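Long-range contacts in pyruvate carboxylase n-terminal domain (Aquifex aeolicus, PDB 1ULZ), which forms the biotin carboxylase subunit of a pyruvate carboxylase, with a Rossmann-like N-terminal region, an ATP-grasp domain and a biotin carboxylase C-terminal domain: residues M1-L6 with G73-H78; A8-I13 with Y81-E86; E86-A91 with K107-M112. The protein carries 1 engineered substitution. One frame throughout, in Å; residues are numbered along the deposited sequence.

In the fold
All three contacts lie in the Rossmann-like N-terminal region. Interaction 2 is nearest the chain centre (about 13 Å between centres) and has no exposed touching residue. Interaction 3 lies further out (about 17 Å) and interaction 1 furthest (about 25 Å). Interaction 1 joins central strands 5-7 and 76-78: buried backbone pairing at its inner end, a carboxylate holding exposed residues at its outer end. Interaction 2 continues into the loops after the same strands, where polar side chains, waters and a tyrosine take over. A bond from Ala-8 N to His-78 O probably connects the two. Interaction 3 shares Glu-86 with interaction 2 but joins two helices by apolar packing. Phe-90 packs on Ile-77 and Leu-84.

Interaction 1 of 3, residues M1-L6 with G73-H78; sequences MVNKVL and GADAIH. Engineered in segment 1-6: Val-2 (natural residue Phe).
The carboxylate of Asp-75 meets the chain of Met-1 to Lys-4 at its edge and over one face. At the edge, Asn-3 N gives a nearly straight bond to OD2 of Asp-75 (2.7 Å, 176°). Asn-3 ND2 bonds to OD1 of the same group at 2.6 Å. Both bonds use syn lone pairs. The amide of Asn-3 is twisted against the carboxylate, yet OD1 stays close to the amide plane. Over one face stands the carbonyl oxygen of Met-1, 3.5 Å from Asp-75 CG. No hydrogen bond joins it to the carboxylate, since the oxygens on both sides are acceptors. Met-1 SD lies on that same side, near OD1. Lys-4 N comes in tilted from the other side and reaches OD2 at 3.2 Å, 30° out of the carboxylate plane. Two N-H groups and one side-chain amide thus fix the rotation of the carboxylate. Asp-75 CG sits between its own N and carbonyl carbon (chi1 58°), which carries the group across to the turning chain.

Beyond this point the chains pair as parallel strands. Ala-76 N gives a weak bond to Lys-4 O. Leu-6 N then bonds to Ala-76 O at 3.0 Å, and His-78 N bonds to Leu-6 O at 3.1 Å. Val-5 and Ala-76 share one face of the sheet; Leu-6 and Ile-77 share the other. Val-2, an engineered residue, rests CG1 on Ala-76 CB at 3.7 Å. The aliphatic part of Lys-4 runs past Gly-73 O, and its NZ goes on to Glu-47 and Val-72 O.

Strands 28-32 and 100-101 flank this pair in the parallel sheet. Helix 62-71 packs on the face of Leu-6 and Ile-77, through Ala-69 and Ile-65. Helix 11-24 lies against Val-5 through Cys-21.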
# COMPACT_ATOMS: atom_id res chain seq x y z
N MET A 1 25.64 -1.14 -17.35
CA MET A 1 25.66 -2.61 -17.09
C MET A 1 25.41 -2.86 -15.61
O MET A 1 26.17 -2.38 -14.75
CB MET A 1 27.03 -3.19 -17.48
CG MET A 1 28.18 -2.59 -16.69
SD MET A 1 29.71 -3.55 -16.82
CE MET A 1 30.43 -2.87 -18.37
N VAL A 2 24.35 -3.60 -15.31
CA VAL A 2 23.97 -3.90 -13.93
C VAL A 2 23.62 -5.38 -13.80
O VAL A 2 22.59 -5.82 -14.29
CB VAL A 2 22.74 -3.07 -13.50
CG1 VAL A 2 22.48 -3.25 -12.02
CG2 VAL A 2 22.96 -1.60 -13.82
N ASN A 3 24.47 -6.14 -13.12
CA ASN A 3 24.24 -7.57 -12.92
C ASN A 3 24.22 -7.92 -11.44
O ASN A 3 23.69 -8.95 -11.03
CB ASN A 3 25.32 -8.38 -13.62
CG ASN A 3 25.27 -8.23 -15.12
OD1 ASN A 3 24.49 -8.90 -15.80
ND2 ASN A 3 26.09 -7.32 -15.65
N LYS A 4 24.85 -7.06 -10.64
CA LYS A 4 24.90 -7.23 -9.19
C LYS A 4 25.04 -5.84 -8.59
O LYS A 4 25.96 -5.09 -8.93
CB LYS A 4 26.09 -8.10 -8.78
CG LYS A 4 26.22 -8.24 -7.27
CD LYS A 4 27.37 -9.16 -6.84
CE LYS A 4 27.04 -10.63 -7.04
NZ LYS A 4 28.13 -11.51 -6.51
N VAL A 5 24.12 -5.51 -7.69
CA VAL A 5 24.11 -4.21 -7.06
C VAL A 5 24.59 -4.15 -5.62
O VAL A 5 24.10 -4.87 -4.75
CB VAL A 5 22.70 -3.60 -7.12
CG1 VAL A 5 22.67 -2.27 -6.37
CG2 VAL A 5 22.28 -3.42 -8.57
N LEU A 6 25.57 -3.30 -5.36
CA LEU A 6 26.08 -3.11 -4.02
C LEU A 6 25.39 -1.85 -3.52
O LEU A 6 25.46 -0.80 -4.16
CB LEU A 6 27.60 -2.94 -4.03
CG LEU A 6 28.27 -2.78 -2.66
CD1 LEU A 6 29.75 -3.15 -2.77
CD2 LEU A 6 28.11 -1.36 -2.15
N GLY A 73 32.39 -8.88 -7.68
CA GLY A 73 31.72 -8.80 -8.97
C GLY A 73 30.43 -7.99 -9.00
O GLY A 73 29.47 -8.37 -9.66
N ALA A 74 30.41 -6.87 -8.28
CA ALA A 74 29.25 -5.99 -8.27
C ALA A 74 29.58 -4.87 -9.26
O ALA A 74 30.46 -4.05 -9.00
CB ALA A 74 29.03 -5.41 -6.88
N ASP A 75 28.89 -4.85 -10.40
CA ASP A 75 29.16 -3.86 -11.43
C ASP A 75 28.33 -2.59 -11.36
O ASP A 75 28.35 -1.77 -12.28
CB ASP A 75 29.02 -4.49 -12.82
CG ASP A 75 27.64 -5.09 -13.06
OD1 ASP A 75 27.42 -5.58 -14.19
OD2 ASP A 75 26.79 -5.08 -12.14
N ALA A 76 27.61 -2.41 -10.26
CA ALA A 76 26.79 -1.23 -10.08
C ALA A 76 26.66 -0.89 -8.59
O ALA A 76 26.64 -1.77 -7.74
CB ALA A 76 25.40 -1.45 -10.69
N ILE A 77 26.59 0.40 -8.30
CA ILE A 77 26.47 0.87 -6.93
C ILE A 77 25.34 1.88 -6.75
O ILE A 77 25.29 2.90 -7.45
CB ILE A 77 27.77 1.53 -6.43
CG1 ILE A 77 28.88 0.49 -6.27
CG2 ILE A 77 27.52 2.24 -5.11
CD1 ILE A 77 30.19 1.08 -5.79
N HIS A 78 24.45 1.60 -5.81
CA HIS A 78 23.36 2.52 -5.52
C HIS A 78 23.68 3.17 -4.17
O HIS A 78 23.71 2.50 -3.14
CB HIS A 78 22.03 1.79 -5.43
CG HIS A 78 20.85 2.70 -5.58
ND1 HIS A 78 20.77 3.92 -4.95
CD2 HIS A 78 19.72 2.59 -6.32
CE1 HIS A 78 19.64 4.52 -5.29
NE2 HIS A 78 18.99 3.73 -6.12

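Interaction 2 of 3, residues A8-I13 with Y81-E86; sequences ANRGEI and YGFLAE
Tyr-81 reaches from its loop to the start of helix 11-24 and touches Ile-13 and Glu-12 on the way. From CB the ring turns toward the helix, because CG lies between the backbone N and the carbonyl carbon (chi1 56°). CD2 meets Ile-13 CG1 at 3.8 Å. CE2 meets Ile-13 CB at 3.6 Å, and Ile-13 CG2 lies over one ring face, offset toward the rim. At the tip, OH donates to Glu-12 OE2 at 2.7 Å. This oxygen lies at the ring edge and is met on its anti side. It also forms a salt bridge with Lys-387, so the tyrosine shares it with a charged partner. A water links the OH to Arg-10 O and Ile-13 N.

Asn-9 holds the backbone of the same loop. Its ND2 donates to Tyr-81 O at 2.9 Å and also to Pro-79 O. Its OD1 accepts from Arg-10 N on an in-plane lone pair. That oxygen also sits at the edge of the Phe-83 ring, 3.5 Å from CE2. Arg-10 CG approaches the same ring, while its guanidinium forms a salt bridge with Glu-36. A second water joins Ala-8 O to Leu-84 N.

Phe-83 and Leu-84 are the middle residues of a type II' beta turn from Gly-82 to Ala-85. The two segments follow the adjacent strands 5-7 and 76-78 at their C-terminal ends. This is the topological switch point of a Rossmann-like sheet of order 3-2-1-4-5.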
# COMPACT_ATOMS: atom_id res chain seq x y z
N ALA A 8 25.40 1.05 -1.18
CA ALA A 8 26.30 1.81 -0.32
C ALA A 8 25.50 2.66 0.66
O ALA A 8 25.71 3.86 0.78
CB ALA A 8 27.21 2.69 -1.16
N ASN A 9 24.57 2.02 1.36
CA ASN A 9 23.78 2.74 2.34
C ASN A 9 23.24 1.80 3.41
O ASN A 9 23.69 0.67 3.54
CB ASN A 9 22.64 3.51 1.65
CG ASN A 9 22.34 4.84 2.33
OD1 ASN A 9 22.03 4.88 3.52
ND2 ASN A 9 22.45 5.92 1.58
N ARG A 10 22.26 2.28 4.17
CA ARG A 10 21.70 1.50 5.27
C ARG A 10 20.27 1.92 5.58
O ARG A 10 19.64 2.66 4.82
CB ARG A 10 22.56 1.72 6.51
CG ARG A 10 22.77 3.21 6.80
CD ARG A 10 23.42 3.47 8.16
NE ARG A 10 22.56 3.08 9.27
CZ ARG A 10 21.42 3.69 9.58
NH1 ARG A 10 20.99 4.71 8.86
NH2 ARG A 10 20.70 3.26 10.61
N GLY A 11 19.77 1.46 6.73
CA GLY A 11 18.44 1.83 7.17
C GLY A 11 17.32 1.54 6.19
O GLY A 11 17.40 0.60 5.39
N GLU A 12 16.26 2.35 6.26
CA GLU A 12 15.10 2.16 5.40
C GLU A 12 15.41 2.28 3.91
O GLU A 12 14.85 1.54 3.11
CB GLU A 12 13.97 3.13 5.79
CG GLU A 12 14.21 4.60 5.45
CD GLU A 12 13.86 4.94 4.01
OE1 GLU A 12 13.21 4.11 3.34
OE2 GLU A 12 14.21 6.04 3.55
N ILE A 13 16.29 3.21 3.53
CA ILE A 13 16.59 3.36 2.11
C ILE A 13 17.30 2.12 1.54
O ILE A 13 17.06 1.76 0.39
CB ILE A 13 17.43 4.63 1.82
CG1 ILE A 13 17.36 4.93 0.32
CG2 ILE A 13 18.88 4.44 2.24
CD1 ILE A 13 15.95 5.13 -0.21
N TYR A 81 20.53 7.94 -0.43
CA TYR A 81 20.61 9.38 -0.16
C TYR A 81 21.57 9.62 1.00
O TYR A 81 21.78 8.75 1.85
CB TYR A 81 19.21 9.97 0.14
CG TYR A 81 18.44 9.33 1.27
CD1 TYR A 81 18.89 9.41 2.58
CD2 TYR A 81 17.24 8.67 1.03
CE1 TYR A 81 18.17 8.84 3.62
CE2 TYR A 81 16.52 8.09 2.07
CZ TYR A 81 16.99 8.18 3.36
OH TYR A 81 16.29 7.59 4.38
N GLY A 82 22.19 10.80 1.02
CA GLY A 82 23.14 11.09 2.07
C GLY A 82 24.44 10.34 1.79
O GLY A 82 24.59 9.74 0.73
N PHE A 83 25.36 10.37 2.74
CA PHE A 83 26.65 9.71 2.59
C PHE A 83 27.38 10.07 1.29
O PHE A 83 27.69 11.23 1.07
CB PHE A 83 26.50 8.19 2.70
CG PHE A 83 26.04 7.73 4.05
CD1 PHE A 83 26.72 8.11 5.20
CD2 PHE A 83 24.92 6.92 4.19
CE1 PHE A 83 26.30 7.70 6.46
CE2 PHE A 83 24.50 6.50 5.44
CZ PHE A 83 25.19 6.89 6.58
N LEU A 84 27.65 9.08 0.44
CA LEU A 84 28.37 9.34 -0.81
C LEU A 84 27.46 9.60 -2.01
O LEU A 84 27.94 9.66 -3.15
CB LEU A 84 29.29 8.16 -1.15
CG LEU A 84 30.35 7.75 -0.13
CD1 LEU A 84 31.06 6.50 -0.64
CD2 LEU A 84 31.35 8.88 0.08
N ALA A 85 26.16 9.77 -1.76
CA ALA A 85 25.18 9.98 -2.83
C ALA A 85 25.49 11.14 -3.77
O ALA A 85 25.36 11.01 -4.98
CB ALA A 85 23.79 10.19 -2.23
N GLU A 86 25.89 12.27 -3.20
CA GLU A 86 26.20 13.44 -4.01
C GLU A 86 27.68 13.78 -3.98
O GLU A 86 28.05 14.95 -4.03
CB GLU A 86 25.35 14.63 -3.54
CG GLU A 86 23.85 14.33 -3.56
CD GLU A 86 23.02 15.50 -3.08
OE1 GLU A 86 22.78 16.43 -3.87
OE2 GLU A 86 22.61 15.49 -1.90
O HOH W 1 26.45 6.50 -0.37
O HOH W 2 17.75 5.08 5.39

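Interaction 3 of 3, residues E86-A91 with K107-M112; sequences ENAEFA and KVIELM
Ile-109 packs against Glu-86, Ala-88 and Ala-91 where two helices meet. These are helices 88-96 and 106-113, which come before and after strand 100-101 in the Rossmann-like region. The contact is a small helix-helix interface with no hydrogen bond across it.

The two branches of Ile-109 work separately. CG2 meets the start of helix 88-96: it lies 3.5 Å from Glu-86 O and 3.9 Å from Ala-88 CB. CD1, at the end of the other branch, reaches Ala-91 CB at 4.0 Å. CG2 is anti to the backbone N, while CG1 lies beside that N (chi1 -66°). The fork therefore spreads from the residue before the N-cap to the first turn of the opposite helix. Ala-88 also enters beside Glu-110, with its CB 3.7 Å from Glu-110 N and 3.9 Å from Glu-110 CB and CG. The small side chain lets the backbones come close, with Ala-88 CA 5.2 Å from Glu-110 CA. Of the Glu-110 side chain, CB and CG make the contact.

Around this first shell, Phe-101 of strand 100-101 touches both Ala-91 and Ile-109. Pro-104 also packs on Ile-109. On the other helix, the Phe-90 side chain packs on helix 62-71, where it rests on Ile-65 and Ile-66. The carboxylate of Glu-86 is held by a salt bridge to Arg-291 and by a hydrogen bond from Thr-290 N. These bonds probably steady the chain before the helix.

The start of helix 88-96 is set by its N-cap, Asn-87. Its side chain accepts a capping bond from the backbone of Phe-90. The donor Phe-90 N stands above the carbonyl plane of the amide, 39° out of it and 2.8 Å from Asn-87 OD1.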
# COMPACT_ATOMS: atom_id res chain seq x y z
N GLU A 86 25.89 12.27 -3.20
CA GLU A 86 26.20 13.44 -4.01
C GLU A 86 27.68 13.78 -3.98
O GLU A 86 28.05 14.95 -4.03
CB GLU A 86 25.35 14.63 -3.54
CG GLU A 86 23.85 14.33 -3.56
CD GLU A 86 23.02 15.50 -3.08
OE1 GLU A 86 22.78 16.43 -3.87
OE2 GLU A 86 22.61 15.49 -1.90
N ASN A 87 28.51 12.75 -3.89
CA ASN A 87 29.96 12.91 -3.87
C ASN A 87 30.44 12.72 -5.31
O ASN A 87 30.60 11.59 -5.78
CB ASN A 87 30.58 11.84 -2.97
CG ASN A 87 32.06 12.04 -2.75
OD1 ASN A 87 32.84 12.09 -3.71
ND2 ASN A 87 32.46 12.14 -1.49
N ALA A 88 30.67 13.83 -6.02
CA ALA A 88 31.11 13.77 -7.41
C ALA A 88 32.37 12.95 -7.58
O ALA A 88 32.54 12.25 -8.57
CB ALA A 88 31.31 15.18 -7.97
N GLU A 89 33.26 13.01 -6.59
CA GLU A 89 34.52 12.27 -6.64
C GLU A 89 34.28 10.76 -6.66
O GLU A 89 34.86 10.03 -7.46
CB GLU A 89 35.40 12.64 -5.44
CG GLU A 89 36.81 12.11 -5.51
CD GLU A 89 37.65 12.49 -4.30
OE1 GLU A 89 38.84 12.10 -4.26
OE2 GLU A 89 37.14 13.18 -3.39
N PHE A 90 33.42 10.28 -5.75
CA PHE A 90 33.11 8.86 -5.67
C PHE A 90 32.51 8.39 -6.99
O PHE A 90 32.88 7.35 -7.52
CB PHE A 90 32.13 8.60 -4.52
CG PHE A 90 31.74 7.16 -4.37
CD1 PHE A 90 32.71 6.18 -4.20
CD2 PHE A 90 30.41 6.78 -4.40
CE1 PHE A 90 32.35 4.84 -4.06
CE2 PHE A 90 30.04 5.45 -4.26
CZ PHE A 90 31.01 4.48 -4.10
N ALA A 91 31.57 9.18 -7.52
CA ALA A 91 30.92 8.84 -8.78
C ALA A 91 31.97 8.72 -9.88
O ALA A 91 31.90 7.81 -10.72
CB ALA A 91 29.90 9.92 -9.14
N LYS A 107 30.04 14.80 -13.45
CA LYS A 107 30.25 16.20 -13.76
C LYS A 107 29.03 17.00 -13.36
O LYS A 107 29.14 18.13 -12.88
CB LYS A 107 30.54 16.39 -15.26
CG LYS A 107 31.95 16.01 -15.66
CD LYS A 107 32.15 16.07 -17.17
CE LYS A 107 33.62 15.87 -17.54
NZ LYS A 107 33.80 15.79 -19.02
N VAL A 108 27.85 16.40 -13.55
CA VAL A 108 26.59 17.05 -13.21
C VAL A 108 26.47 17.17 -11.70
O VAL A 108 25.98 18.17 -11.18
CB VAL A 108 25.38 16.25 -13.75
CG1 VAL A 108 24.07 16.86 -13.26
CG2 VAL A 108 25.42 16.24 -15.27
N ILE A 109 26.93 16.14 -10.99
CA ILE A 109 26.89 16.15 -9.53
C ILE A 109 27.83 17.24 -9.03
O ILE A 109 27.55 17.92 -8.04
CB ILE A 109 27.34 14.80 -8.94
CG1 ILE A 109 26.34 13.71 -9.31
CG2 ILE A 109 27.48 14.92 -7.44
CD1 ILE A 109 26.74 12.32 -8.82
N GLU A 110 28.95 17.40 -9.72
CA GLU A 110 29.93 18.41 -9.36
C GLU A 110 29.32 19.80 -9.55
O GLU A 110 29.31 20.61 -8.64
CB GLU A 110 31.17 18.30 -10.24
CG GLU A 110 32.46 18.61 -9.51
CD GLU A 110 33.50 19.25 -10.40
OE1 GLU A 110 33.62 18.82 -11.57
OE2 GLU A 110 34.21 20.16 -9.92
N LEU A 111 28.79 20.04 -10.75
CA LEU A 111 28.18 21.32 -11.10
C LEU A 111 27.12 21.75 -10.09
O LEU A 111 27.13 22.87 -9.58
CB LEU A 111 27.52 21.22 -12.48
CG LEU A 111 27.18 22.49 -13.28
CD1 LEU A 111 26.12 22.14 -14.32
CD2 LEU A 111 26.67 23.60 -12.38
N MET A 112 26.19 20.84 -9.82
CA MET A 112 25.10 21.12 -8.90
C MET A 112 25.52 21.21 -7.44
O MET A 112 24.78 21.73 -6.61
CB MET A 112 24.02 20.06 -9.07
CG MET A 112 23.42 20.02 -10.47
SD MET A 112 22.59 21.57 -10.90
CE MET A 112 23.69 22.24 -12.10